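Local coordinates for arylalkylamine N-Acetyltransferase 2 (Aedes aegypti, PDB 4FD5), which probably transfers acyl groups from coenzyme A thioesters to arylalkylamines such as dopamine and serotonin, as a GNAT-fold N-acyltransferase, at residues G77-G82 with R134-D139. Numbering follows the deposited sequence.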
ATOM      1  N   GLY A  77       1.054 -14.479   2.286  1.00 15.23           N
ATOM      2  CA  GLY A  77       0.750 -13.138   1.797  1.00 13.57           C
ATOM      3  C   GLY A  77       0.663 -12.158   2.944  1.00 13.28           C
ATOM      4  O   GLY A  77       0.609 -12.581   4.091  1.00 12.75           O
ATOM      5  N   VAL A  78       0.650 -10.862   2.652  1.00 12.70           N
ATOM      6  CA  VAL A  78       0.499  -9.853   3.704  1.00 12.83           C
ATOM      7  C   VAL A  78      -0.364  -8.664   3.270  1.00 12.53           C
ATOM      8  O   VAL A  78      -0.465  -8.335   2.086  1.00 13.13           O
ATOM      9  CB  VAL A  78       1.861  -9.292   4.162  1.00 13.15           C
ATOM     10  CG1 VAL A  78       2.710 -10.404   4.799  1.00 15.68           C
ATOM     11  CG2 VAL A  78       2.581  -8.604   3.007  1.00 15.53           C
ATOM     12  N   ALA A  79      -0.951  -8.012   4.270  1.00 13.24           N
ATOM     13  CA  ALA A  79      -1.505  -6.677   4.129  1.00 13.14           C
ATOM     14  C   ALA A  79      -0.773  -5.807   5.130  1.00 13.35           C
ATOM     15  O   ALA A  79      -0.955  -5.968   6.337  1.00 14.70           O
ATOM     16  CB  ALA A  79      -2.986  -6.680   4.445  1.00 13.60           C
ATOM     17  N   LEU A  80       0.088  -4.925   4.636  1.00 12.98           N
ATOM     18  CA  LEU A  80       0.782  -4.001   5.528  1.00 12.13           C
ATOM     19  C   LEU A  80      -0.098  -2.771   5.619  1.00 12.83           C
ATOM     20  O   LEU A  80      -0.382  -2.118   4.592  1.00 13.11           O
ATOM     21  CB  LEU A  80       2.169  -3.627   5.012  1.00 13.41           C
ATOM     22  CG  LEU A  80       3.325  -4.489   5.513  1.00 18.24           C
ATOM     23  CD1 LEU A  80       3.147  -5.912   5.085  1.00 20.32           C
ATOM     24  CD2 LEU A  80       4.681  -3.956   5.091  1.00 17.63           C
ATOM     25  N   ASN A  81      -0.483  -2.463   6.860  1.00 12.09           N
ATOM     26  CA  ASN A  81      -1.434  -1.404   7.160  1.00 13.05           C
ATOM     27  C   ASN A  81      -0.826  -0.415   8.131  1.00 13.44           C
ATOM     28  O   ASN A  81      -0.118  -0.805   9.063  1.00 14.43           O
ATOM     29  CB  ASN A  81      -2.701  -1.983   7.792  1.00 13.18           C
ATOM     30  CG  ASN A  81      -3.348  -3.051   6.929  1.00 13.87           C
ATOM     31  OD1 ASN A  81      -3.476  -2.889   5.710  1.00 15.71           O
ATOM     32  ND2 ASN A  81      -3.731  -4.158   7.546  1.00 12.55           N
ATOM     33  N   GLY A  82      -1.092   0.864   7.899  1.00 12.55           N
ATOM     34  CA  GLY A  82      -0.591   1.909   8.787  1.00 14.77           C
ATOM     35  C   GLY A  82      -1.688   2.794   9.336  1.00 15.71           C
ATOM     36  O   GLY A  82      -2.815   2.788   8.861  1.00 14.78           O
ATOM     37  N   ARG A 134      -1.496  -0.250   2.920  1.00 11.96           N
ATOM     38  CA  ARG A 134      -0.351   0.256   2.173  1.00 14.16           C
ATOM     39  C   ARG A 134       0.212  -0.737   1.180  1.00 15.17           C
ATOM     40  O   ARG A 134       0.587  -0.350   0.065  1.00 17.24           O
ATOM     41  CB  ARG A 134       0.744   0.729   3.128  1.00 12.75           C
ATOM     42  CG  ARG A 134       0.258   1.894   3.953  1.00 13.64           C
ATOM     43  CD  ARG A 134       1.338   2.467   4.879  1.00 16.36           C
ATOM     44  NE  ARG A 134       0.791   3.651   5.527  1.00 17.67           N
ATOM     45  CZ  ARG A 134       1.209   4.166   6.679  1.00 20.19           C
ATOM     46  NH1 ARG A 134       2.227   3.622   7.339  1.00 17.52           N
ATOM     47  NH2 ARG A 134       0.599   5.242   7.165  1.00 19.98           N
ATOM     48  N   ILE A 135       0.317  -1.998   1.601  1.00 13.08           N
ATOM     49  CA  ILE A 135       0.766  -3.046   0.694  1.00 12.98           C
ATOM     50  C   ILE A 135      -0.170  -4.236   0.789  1.00 13.74           C
ATOM     51  O   ILE A 135      -0.537  -4.636   1.887  1.00 13.66           O
ATOM     52  CB  ILE A 135       2.189  -3.539   1.047  1.00 15.75           C
ATOM     53  CG1 ILE A 135       3.209  -2.449   0.715  1.00 17.05           C
ATOM     54  CG2 ILE A 135       2.506  -4.827   0.300  1.00 15.30           C
ATOM     55  CD1 ILE A 135       4.651  -2.876   0.966  1.00 18.90           C
ATOM     56  N   LEU A 136      -0.562  -4.792  -0.358  1.00 13.69           N
ATOM     57  CA  LEU A 136      -1.296  -6.055  -0.397  1.00 13.21           C
ATOM     58  C   LEU A 136      -0.525  -6.964  -1.342  1.00 14.17           C
ATOM     59  O   LEU A 136      -0.361  -6.640  -2.528  1.00 14.41           O
ATOM     60  CB  LEU A 136      -2.727  -5.829  -0.908  1.00 14.65           C
ATOM     61  CG  LEU A 136      -3.602  -7.067  -1.122  1.00 14.79           C
ATOM     62  CD1 LEU A 136      -3.800  -7.826   0.184  1.00 14.79           C
ATOM     63  CD2 LEU A 136      -4.928  -6.632  -1.706  1.00 14.64           C
ATOM     64  N   SER A 137      -0.051  -8.089  -0.816  1.00 12.91           N
ATOM     65  CA  SER A 137       0.906  -8.929  -1.545  1.00 14.43           C
ATOM     66  C   SER A 137       0.603 -10.402  -1.289  1.00 15.30           C
ATOM     67  O   SER A 137       0.381 -10.792  -0.146  1.00 13.46           O
ATOM     68  CB  SER A 137       2.335  -8.609  -1.061  1.00 16.43           C
ATOM     69  OG  SER A 137       3.280  -9.445  -1.707  1.00 18.47           O
ATOM     70  N   VAL A 138       0.556 -11.217  -2.348  1.00 13.82           N
ATOM     71  CA  VAL A 138       0.342 -12.652  -2.188  1.00 15.95           C
ATOM     72  C   VAL A 138       1.372 -13.392  -3.029  1.00 15.65           C
ATOM     73  O   VAL A 138       1.512 -13.121  -4.221  1.00 18.24           O
ATOM     74  CB  VAL A 138      -1.079 -13.075  -2.632  1.00 14.39           C
ATOM     75  CG1 VAL A 138      -1.259 -14.610  -2.508  1.00 14.98           C
ATOM     76  CG2 VAL A 138      -2.125 -12.334  -1.827  1.00 17.78           C
ATOM     77  N   ASP A 139       2.110 -14.290  -2.387  1.00 17.05           N
ATOM     78  CA  ASP A 139       3.146 -15.102  -3.019  1.00 17.36           C
ATOM     79  C   ASP A 139       2.526 -15.930  -4.154  1.00 18.80           C
ATOM     80  O   ASP A 139       1.442 -16.488  -3.989  1.00 18.71           O
ATOM     81  CB  ASP A 139       3.769 -16.022  -1.960  1.00 19.08           C
ATOM     82  CG  ASP A 139       4.975 -16.786  -2.477  1.00 24.17           C
ATOM     83  OD1 ASP A 139       4.815 -17.579  -3.425  1.00 24.35           O
ATOM     84  OD2 ASP A 139       6.091 -16.607  -1.927  1.00 22.49           O
TER
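Arg134 turns CG anti to its own carbonyl carbon (chi1 -64°) and then runs extended from CG to NE, which lays its guanidinium over Gly82. CA of Gly82 sits 3.5 Å from the guanidinium plane of Arg134, over its centre. A salt bridge from NE to Glu132 and a hydrogen bond from NH1 to Thr59 fix the rotation of the flat group. At the root of this side chain the ladder is irregular. Leu80 O accepts two backbone donors, Arg134 N at 2.7 Å, nearly along the C=O axis, and Ile135 N at 3.1 Å, in the carbonyl plane on a lone pair. Two residues thus face one, which defines a classic beta bulge. Leu80 N returns a bond to Ile135 O at 2.8 Å, closing the bulge; from there regular pairing resumes, Val78 and Ser137 exchanging N-H...O bonds in both directions. Leu80 CB and Ile135 CB meet 4.0 Å apart on the face covered by helices 19-29 and 50-60. On that face Ser137 OG bonds to His25. Ala79 and Leu136 lie on the other face, against helix 147-161. The axes of segments 77-82 and 134-138 approach to 4.6 Å at 178°, antiparallel. Their parent strands, 75-85 and 129-138, are central neighbours; 129-138, fourth in the sheet, is where GNAT enzymes typically carry a beta bulge, and this one is consistent with it.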